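Local coordinates for methyltransferase domain-containing protein (Serratia marcescens, PDB 7CLU) that acts as an O-methyltransferase in the synthesis of the red pigment prodigiosin, probably taking the methyl group from S-adenosyl-L-methionine, at residues A154-G159 against M325-P330; M245-A250 against A273-L278; E309-F314 against T332-E337. All coordinates share one frame; numbering follows the deposited sequence.

Contact 1 of 3, residues A154-G159 against M325-P330; sequences APFIAG and MKIAGP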
loop_
_atom_site.group_PDB
_atom_site.type_symbol
_atom_site.label_atom_id
_atom_site.label_comp_id
_atom_site.label_asym_id
_atom_site.label_seq_id
_atom_site.Cartn_x
_atom_site.Cartn_y
_atom_site.Cartn_z
ATOM N N ALA A 154 16.514 16.951 4.486
ATOM C CA ALA A 154 16.708 18.215 5.191
ATOM C C ALA A 154 16.838 18.046 6.701
ATOM O O ALA A 154 17.768 18.624 7.274
ATOM C CB ALA A 154 15.578 19.192 4.826
ATOM N N PRO A 155 15.990 17.281 7.397
ATOM C CA PRO A 155 16.208 17.125 8.846
ATOM C C PRO A 155 17.494 16.397 9.194
ATOM O O PRO A 155 18.097 16.716 10.222
ATOM C CB PRO A 155 14.974 16.348 9.314
ATOM C CG PRO A 155 13.916 16.711 8.300
ATOM C CD PRO A 155 14.666 16.769 6.993
ATOM N N PHE A 156 17.932 15.425 8.389
ATOM C CA PHE A 156 19.233 14.809 8.641
ATOM C C PHE A 156 20.349 15.830 8.484
ATOM O O PHE A 156 21.251 15.924 9.328
ATOM C CB PHE A 156 19.468 13.622 7.698
ATOM C CG PHE A 156 20.926 13.298 7.487
ATOM C CD1 PHE A 156 21.701 12.828 8.537
ATOM C CD2 PHE A 156 21.524 13.482 6.255
ATOM C CE1 PHE A 156 23.060 12.544 8.368
ATOM C CE2 PHE A 156 22.873 13.192 6.074
ATOM C CZ PHE A 156 23.643 12.727 7.138
ATOM N N ILE A 157 20.314 16.594 7.391
ATOM C CA ILE A 157 21.401 17.525 7.097
ATOM C C ILE A 157 21.482 18.593 8.178
ATOM O O ILE A 157 22.553 18.866 8.730
ATOM C CB ILE A 157 21.207 18.148 5.704
ATOM C CG1 ILE A 157 21.519 17.128 4.617
ATOM C CG2 ILE A 157 22.050 19.402 5.562
ATOM C CD1 ILE A 157 21.000 17.514 3.271
ATOM N N ALA A 158 20.337 19.194 8.508
ATOM C CA ALA A 158 20.287 20.194 9.571
ATOM C C ALA A 158 20.810 19.637 10.892
ATOM O O ALA A 158 21.575 20.307 11.590
ATOM C CB ALA A 158 18.852 20.714 9.731
ATOM N N GLY A 159 20.433 18.405 11.236
ATOM C CA GLY A 159 20.876 17.829 12.495
ATOM C C GLY A 159 22.328 17.395 12.474
ATOM O O GLY A 159 22.995 17.407 13.514
ATOM N N MET A 325 27.033 7.568 16.912
ATOM C CA MET A 325 26.793 8.946 17.305
ATOM C C MET A 325 25.365 9.282 16.903
ATOM O O MET A 325 25.043 9.326 15.708
ATOM C CB MET A 325 27.799 9.897 16.659
ATOM C CG MET A 325 27.602 11.346 17.042
ATOM S SD MET A 325 28.965 12.358 16.465
ATOM C CE MET A 325 30.351 11.266 16.805
ATOM N N LYS A 326 24.511 9.488 17.897
ATOM C CA LYS A 326 23.140 9.892 17.650
ATOM C C LYS A 326 23.098 11.373 17.323
ATOM O O LYS A 326 23.830 12.173 17.909
ATOM C CB LYS A 326 22.270 9.601 18.870
ATOM C CG LYS A 326 22.154 8.131 19.214
ATOM C CD LYS A 326 21.437 7.945 20.536
ATOM C CE LYS A 326 20.368 6.870 20.440
ATOM N NZ LYS A 326 19.292 7.021 21.474
ATOM N N ILE A 327 22.248 11.735 16.359
ATOM C CA ILE A 327 22.035 13.125 15.975
ATOM C C ILE A 327 20.547 13.317 15.711
ATOM O O ILE A 327 19.798 12.356 15.498
ATOM C CB ILE A 327 22.858 13.539 14.724
ATOM C CG1 ILE A 327 22.592 12.579 13.556
ATOM C CG2 ILE A 327 24.355 13.589 15.019
ATOM C CD1 ILE A 327 22.999 13.148 12.222
ATOM N N ALA A 328 20.120 14.577 15.715
ATOM C CA ALA A 328 18.757 14.881 15.307
ATOM C C ALA A 328 18.532 14.435 13.865
ATOM O O ALA A 328 19.457 14.395 13.046
ATOM C CB ALA A 328 18.461 16.377 15.445
ATOM N N GLY A 329 17.280 14.108 13.552
ATOM C CA GLY A 329 16.939 13.645 12.227
ATOM C C GLY A 329 16.764 12.145 12.187
ATOM O O GLY A 329 16.908 11.453 13.194
ATOM N N PRO A 330 16.425 11.611 11.014
ATOM C CA PRO A 330 16.124 10.179 10.923
ATOM C C PRO A 330 17.351 9.286 10.783
ATOM O O PRO A 330 17.204 8.058 10.872
ATOM C CB PRO A 330 15.236 10.092 9.673
ATOM C CG PRO A 330 15.698 11.218 8.806
ATOM C CD PRO A 330 16.171 12.322 9.747
#
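F156 and I327 meet on the inner side of this contact, where the first turn of helix 154-163 lies against the turn that follows strand 322-326. The CD1 methyl of I327 sits 3.9 Å from CE1 of the F156 ring and as far from CD1 of that ring, equally near both ends of one ring bond and approaching obliquely. A chi1 of 156°, with CG roughly anti to the backbone N, carries the ring away from the helix toward the sheet, where L333 also packs on it and R331 makes a cation-pi contact. Backbones come close as well: the CA atoms of F156 and G329 are 4.4 Å apart. G159 CA lies 3.8 Å from A328 O, the helix backbone passing directly by that carbonyl. The positive phi of G329, 102°, is one that glycine readily adopts, and here G329 CA comes within 3.8 Å of P155 O. The outer side is looser: P155 CB and P330 CD approach only to 4.2 Å, between two exposed prolines. No hydrogen bond joins the two segments, although A328 N is held by D163 one turn further along the helix. The contact thus depends on apolar surface and on two glycines that permit close backbone approach, beside the S-adenosyl-L-homocysteine-binding R331.

Contact 2 of 3, residues M245-A250 against A273-L278; sequences MLHDYA and ASETPL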
loop_
_atom_site.group_PDB
_atom_site.type_symbol
_atom_site.label_atom_id
_atom_site.label_comp_id
_atom_site.label_asym_id
_atom_site.label_seq_id
_atom_site.Cartn_x
_atom_site.Cartn_y
_atom_site.Cartn_z
ATOM N N MET A 245 24.166 4.705 2.020
ATOM C CA MET A 245 24.462 3.831 0.888
ATOM C C MET A 245 24.681 2.376 1.272
ATOM O O MET A 245 24.458 1.491 0.445
ATOM C CB MET A 245 25.705 4.336 0.131
ATOM C CG MET A 245 26.104 3.472 -1.100
ATOM S SD MET A 245 27.559 4.035 -2.024
ATOM C CE MET A 245 27.032 5.705 -2.395
ATOM N N LEU A 246 25.117 2.101 2.500
ATOM C CA LEU A 246 25.511 0.744 2.845
ATOM C C LEU A 246 24.340 -0.215 2.696
ATOM O O LEU A 246 24.493 -1.319 2.154
ATOM C CB LEU A 246 26.059 0.702 4.270
ATOM C CG LEU A 246 27.333 1.529 4.516
ATOM C CD1 LEU A 246 27.739 1.532 5.987
ATOM C CD2 LEU A 246 28.483 1.014 3.649
ATOM N N HIS A 247 23.156 0.194 3.154
ATOM C CA HIS A 247 21.999 -0.692 3.115
ATOM C C HIS A 247 21.532 -1.007 1.702
ATOM O O HIS A 247 20.616 -1.818 1.548
ATOM C CB HIS A 247 20.851 -0.088 3.923
ATOM C CG HIS A 247 20.217 1.102 3.279
ATOM N ND1 HIS A 247 18.865 1.359 3.354
ATOM C CD2 HIS A 247 20.755 2.118 2.563
ATOM C CE1 HIS A 247 18.594 2.475 2.699
ATOM N NE2 HIS A 247 19.724 2.952 2.207
ATOM N N ASP A 248 22.110 -0.388 0.678
ATOM C CA ASP A 248 21.784 -0.750 -0.692
ATOM C C ASP A 248 22.463 -2.042 -1.126
ATOM O O ASP A 248 22.091 -2.592 -2.166
ATOM C CB ASP A 248 22.186 0.384 -1.649
ATOM C CG ASP A 248 21.473 1.686 -1.340
ATOM O OD1 ASP A 248 20.359 1.640 -0.786
ATOM O OD2 ASP A 248 22.026 2.756 -1.651
ATOM N N TYR A 249 23.426 -2.541 -0.346
ATOM C CA TYR A 249 24.281 -3.650 -0.745
ATOM C C TYR A 249 24.269 -4.758 0.299
ATOM O O TYR A 249 23.986 -4.540 1.481
ATOM C CB TYR A 249 25.723 -3.172 -0.970
ATOM C CG TYR A 249 25.792 -2.107 -2.030
ATOM C CD1 TYR A 249 25.716 -2.438 -3.382
ATOM C CD2 TYR A 249 25.869 -0.763 -1.686
ATOM C CE1 TYR A 249 25.748 -1.460 -4.357
ATOM C CE2 TYR A 249 25.898 0.219 -2.651
ATOM C CZ TYR A 249 25.832 -0.134 -3.985
ATOM O OH TYR A 249 25.860 0.845 -4.947
ATOM N N ALA A 250 24.588 -5.964 -0.160
ATOM C CA ALA A 250 24.772 -7.071 0.758
ATOM C C ALA A 250 25.911 -6.753 1.728
ATOM O O ALA A 250 26.831 -5.993 1.397
ATOM C CB ALA A 250 25.080 -8.363 -0.004
ATOM N N ALA A 273 29.492 6.923 8.252
ATOM C CA ALA A 273 28.373 6.517 7.410
ATOM C C ALA A 273 27.087 6.910 8.119
ATOM O O ALA A 273 26.919 6.576 9.292
ATOM C CB ALA A 273 28.381 5.012 7.164
ATOM N N SER A 274 26.186 7.599 7.424
ATOM C CA SER A 274 24.863 7.870 7.973
ATOM C C SER A 274 23.909 6.791 7.462
ATOM O O SER A 274 23.851 6.537 6.260
ATOM C CB SER A 274 24.354 9.271 7.607
ATOM O OG SER A 274 24.499 9.602 6.238
ATOM N N GLU A 275 23.221 6.119 8.385
ATOM C CA GLU A 275 22.281 5.061 8.033
ATOM C C GLU A 275 21.061 5.187 8.930
ATOM O O GLU A 275 21.023 6.019 9.848
ATOM C CB GLU A 275 22.892 3.648 8.167
ATOM C CG GLU A 275 24.129 3.386 7.317
ATOM C CD GLU A 275 23.778 3.032 5.890
ATOM O OE1 GLU A 275 22.808 2.262 5.690
ATOM O OE2 GLU A 275 24.470 3.529 4.971
ATOM N N THR A 276 20.053 4.356 8.642
ATOM C CA THR A 276 18.835 4.240 9.452
ATOM C C THR A 276 18.787 2.809 9.981
ATOM O O THR A 276 18.110 1.952 9.404
ATOM C CB THR A 276 17.565 4.549 8.652
ATOM O OG1 THR A 276 17.463 3.648 7.528
ATOM C CG2 THR A 276 17.567 5.995 8.170
ATOM N N PRO A 277 19.477 2.516 11.077
ATOM C CA PRO A 277 19.552 1.126 11.544
ATOM C C PRO A 277 18.239 0.632 12.123
ATOM O O PRO A 277 17.414 1.401 12.627
ATOM C CB PRO A 277 20.636 1.168 12.627
ATOM C CG PRO A 277 21.394 2.466 12.369
ATOM C CD PRO A 277 20.394 3.409 11.808
ATOM N N LEU A 278 18.069 -0.683 12.063
ATOM C CA LEU A 278 17.120 -1.340 12.946
ATOM C C LEU A 278 17.537 -1.125 14.396
ATOM O O LEU A 278 18.718 -0.948 14.705
ATOM C CB LEU A 278 17.059 -2.831 12.638
ATOM C CG LEU A 278 16.730 -3.152 11.178
ATOM C CD1 LEU A 278 17.014 -4.599 10.855
ATOM C CD2 LEU A 278 15.286 -2.812 10.941
HETATM O O HOH W 1 26.205 5.053 4.093
#
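E275 reaches from the end of strand 270-275 to the short 3-10 turn at L246-D248, and its carboxylate is the polar centre of the contact. OE2 accepts from L246 N at 2.9 Å, with an N-H...O angle of 146°. OE1 takes the longer bond from H247 N, at 3.3 Å. Both donors come in on the syn side of their oxygens, tilted about 30° from the carboxylate plane, so two successive amides of the turn share one carboxylate and fix its orientation. The side chain gets there by a bend at chi2.

A water adds a further polar partner, accepting from M245 N at 2.9 Å; its separation from E275 OE2 is too short to be relied on, and that second link is doubtful.

Van der Waals contacts surround the carboxylate. H247 CB lies 3.5 Å from E275 OE1, and the imidazole plane is turned 73° from the carboxylate. The L246 side chain crosses that of E275 at about a right angle. The polar end of H247, the predicted proton acceptor, looks to another acid: ND1 is hydrogen-bonded to E304. W244 stacks on the imidazole.

Apolar contact is smaller in extent, with L246 CD1 meeting the A273 CB methyl at 3.7 Å.

The contact therefore joins the loop between strand 239-243 and helix 251-264 to the adjacent parallel strand 270-275. Y310 of helix 307-316 packs against L246 and H247, L291 of helix 286-298 touches H247, and strand 332-337 borders E275 through I334.

Contact 3 of 3, residues E309-F314 against T332-E337; sequences EYLDRF and TLIVGE
F314 lays one ring face over the CG2 methyl of I334. That carbon stands 3.5 Å from the ring centroid and 11° off the ring normal, a CH-pi contact almost directly above the centre. The CG2 branch, anti to the backbone N, points at the ring, whereas CG1, anti to the carbonyl carbon, leads to Y310. The far part of the ring also approaches the strand backbone, with F314 CZ 3.4 Å from I334 O. G336, which carries no side chain, lies along the ring edge, its N near the ring plane and 3.8 Å from F314 CE2.

The longer branch of I334 serves Y310. Its CD1 methyl is 3.6 Å from Y310 CD2 and also near CG and CB, so it packs obliquely at the base of the tyrosine, whose side chain crosses that of the isoleucine at about a right angle. L311 contributes a lighter touch through CD2, 4.2 Å from I334 CG2. One isoleucine thus takes up three helix side chains, and the interface is apolar, without hydrogen bonds between the segments.

The helix and strand segments run nearly parallel, at 22°, and their axes come within 9.1 Å at closest approach. Helix 307-316 thereby covers one face of the sheet near its antiparallel edge, strand 332-337 lying between strands 270-275 and 322-326. F271 and F319 extend the aromatic cluster around F314, L258 of helix 251-264 packs on the same ring, and Y310 reaches H247.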
loop_
_atom_site.group_PDB
_atom_site.type_symbol
_atom_site.label_atom_id
_atom_site.label_comp_id
_atom_site.label_asym_id
_atom_site.label_seq_id
_atom_site.Cartn_x
_atom_site.Cartn_y
_atom_site.Cartn_z
ATOM N N GLU A 309 25.496 -4.412 14.143
ATOM C CA GLU A 309 25.941 -5.046 12.911
ATOM C C GLU A 309 26.798 -4.093 12.087
ATOM O O GLU A 309 27.789 -4.513 11.480
ATOM C CB GLU A 309 24.737 -5.540 12.108
ATOM C CG GLU A 309 24.271 -6.921 12.536
ATOM C CD GLU A 309 22.899 -7.290 11.984
ATOM O OE1 GLU A 309 22.172 -6.385 11.517
ATOM O OE2 GLU A 309 22.548 -8.491 12.031
ATOM N N TYR A 310 26.443 -2.804 12.062
ATOM C CA TYR A 310 27.290 -1.835 11.374
ATOM C C TYR A 310 28.620 -1.656 12.099
ATOM O O TYR A 310 29.676 -1.562 11.459
ATOM C CB TYR A 310 26.566 -0.495 11.241
ATOM C CG TYR A 310 25.491 -0.449 10.163
ATOM C CD1 TYR A 310 25.752 -0.861 8.859
ATOM C CD2 TYR A 310 24.214 0.053 10.454
ATOM C CE1 TYR A 310 24.748 -0.813 7.862
ATOM C CE2 TYR A 310 23.222 0.125 9.478
ATOM C CZ TYR A 310 23.497 -0.301 8.192
ATOM O OH TYR A 310 22.500 -0.226 7.253
ATOM N N LEU A 311 28.592 -1.603 13.433
ATOM C CA LEU A 311 29.840 -1.524 14.186
ATOM C C LEU A 311 30.752 -2.693 13.845
ATOM O O LEU A 311 31.948 -2.499 13.595
ATOM C CB LEU A 311 29.559 -1.491 15.688
ATOM C CG LEU A 311 28.919 -0.219 16.239
ATOM C CD1 LEU A 311 28.688 -0.314 17.742
ATOM C CD2 LEU A 311 29.771 0.991 15.901
ATOM N N ASP A 312 30.192 -3.912 13.803
ATOM C CA ASP A 312 30.984 -5.094 13.478
ATOM C C ASP A 312 31.632 -4.963 12.109
ATOM O O ASP A 312 32.800 -5.334 11.928
ATOM C CB ASP A 312 30.109 -6.350 13.525
ATOM C CG ASP A 312 29.605 -6.674 14.926
ATOM O OD1 ASP A 312 30.190 -6.177 15.913
ATOM O OD2 ASP A 312 28.615 -7.433 15.039
ATOM N N ARG A 313 30.893 -4.429 11.130
ATOM C CA ARG A 313 31.445 -4.287 9.787
ATOM C C ARG A 313 32.519 -3.210 9.737
ATOM O O ARG A 313 33.512 -3.359 9.014
ATOM C CB ARG A 313 30.326 -3.995 8.780
ATOM C CG ARG A 313 29.488 -5.212 8.503
ATOM C CD ARG A 313 28.316 -4.989 7.544
ATOM N NE ARG A 313 27.312 -6.012 7.826
ATOM C CZ ARG A 313 26.009 -5.792 7.830
ATOM N NH1 ARG A 313 25.545 -4.581 7.537
ATOM N NH2 ARG A 313 25.176 -6.780 8.122
ATOM N N PHE A 314 32.340 -2.114 10.485
ATOM C CA PHE A 314 33.400 -1.115 10.585
ATOM C C PHE A 314 34.695 -1.748 11.096
ATOM O O PHE A 314 35.765 -1.575 10.498
ATOM C CB PHE A 314 32.967 0.038 11.498
ATOM C CG PHE A 314 32.346 1.203 10.767
ATOM C CD1 PHE A 314 31.299 1.005 9.866
ATOM C CD2 PHE A 314 32.805 2.497 10.981
ATOM C CE1 PHE A 314 30.715 2.088 9.198
ATOM C CE2 PHE A 314 32.236 3.586 10.323
ATOM C CZ PHE A 314 31.185 3.390 9.431
ATOM N N THR A 332 21.323 7.834 11.764
ATOM C CA THR A 332 22.250 7.560 12.846
ATOM C C THR A 332 23.657 7.522 12.257
ATOM O O THR A 332 23.864 6.992 11.164
ATOM C CB THR A 332 21.894 6.222 13.510
ATOM O OG1 THR A 332 20.562 6.302 14.027
ATOM C CG2 THR A 332 22.841 5.896 14.625
ATOM N N LEU A 333 24.623 8.092 12.964
ATOM C CA LEU A 333 25.992 8.152 12.463
ATOM C C LEU A 333 26.775 6.950 12.976
ATOM O O LEU A 333 26.769 6.657 14.179
ATOM C CB LEU A 333 26.682 9.459 12.887
ATOM C CG LEU A 333 26.082 10.799 12.459
ATOM C CD1 LEU A 333 27.033 11.935 12.803
ATOM C CD2 LEU A 333 25.683 10.851 10.970
ATOM N N ILE A 334 27.425 6.236 12.065
ATOM C CA ILE A 334 28.381 5.203 12.428
ATOM C C ILE A 334 29.760 5.759 12.098
ATOM O O ILE A 334 30.002 6.198 10.969
ATOM C CB ILE A 334 28.089 3.873 11.716
ATOM C CG1 ILE A 334 26.655 3.432 12.040
ATOM C CG2 ILE A 334 29.015 2.818 12.208
ATOM C CD1 ILE A 334 25.773 3.238 10.823
ATOM N N VAL A 335 30.639 5.805 13.104
ATOM C CA VAL A 335 31.866 6.591 13.063
ATOM C C VAL A 335 33.044 5.692 13.412
ATOM O O VAL A 335 32.953 4.867 14.327
ATOM C CB VAL A 335 31.800 7.775 14.055
ATOM C CG1 VAL A 335 33.067 8.626 13.990
ATOM C CG2 VAL A 335 30.540 8.604 13.819
ATOM N N GLY A 336 34.157 5.874 12.704
ATOM C CA GLY A 336 35.375 5.140 13.009
ATOM C C GLY A 336 36.588 5.897 12.513
ATOM O O GLY A 336 36.482 6.806 11.682
ATOM N N GLU A 337 37.753 5.515 13.039
ATOM C CA GLU A 337 39.005 6.166 12.682
ATOM C C GLU A 337 40.002 5.165 12.109
ATOM O O GLU A 337 39.931 3.953 12.357
ATOM C CB GLU A 337 39.637 6.884 13.887
ATOM C CG GLU A 337 38.981 8.205 14.237
ATOM C CD GLU A 337 37.995 8.060 15.364
ATOM O OE1 GLU A 337 38.195 7.150 16.201
ATOM O OE2 GLU A 337 37.028 8.851 15.416
#

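In the fold
All three contacts meet on the mixed sheet of the Rossmann-like methyltransferase domain. Contacts 2 and 3 have centres about 10 Å apart and share neighbouring antiparallel strands: T332 N lies 2.7 Å from E275 O, and I334 N lies 2.8 Å from A273 O. Contact 2 contains the predicted proton acceptor H247, whose CB is 3.7 Å from Y310 OH of contact 3. Contact 1, centred about 15 Å from contact 2, approaches the sheet through F156, whose CZ is 3.4 Å from S274 OG. L333 links it to contact 3. R331, an S-adenosyl-L-homocysteine-binding residue, sits in sequence between the segments 325-330 and 332-337 of contacts 1 and 3 and meets F156.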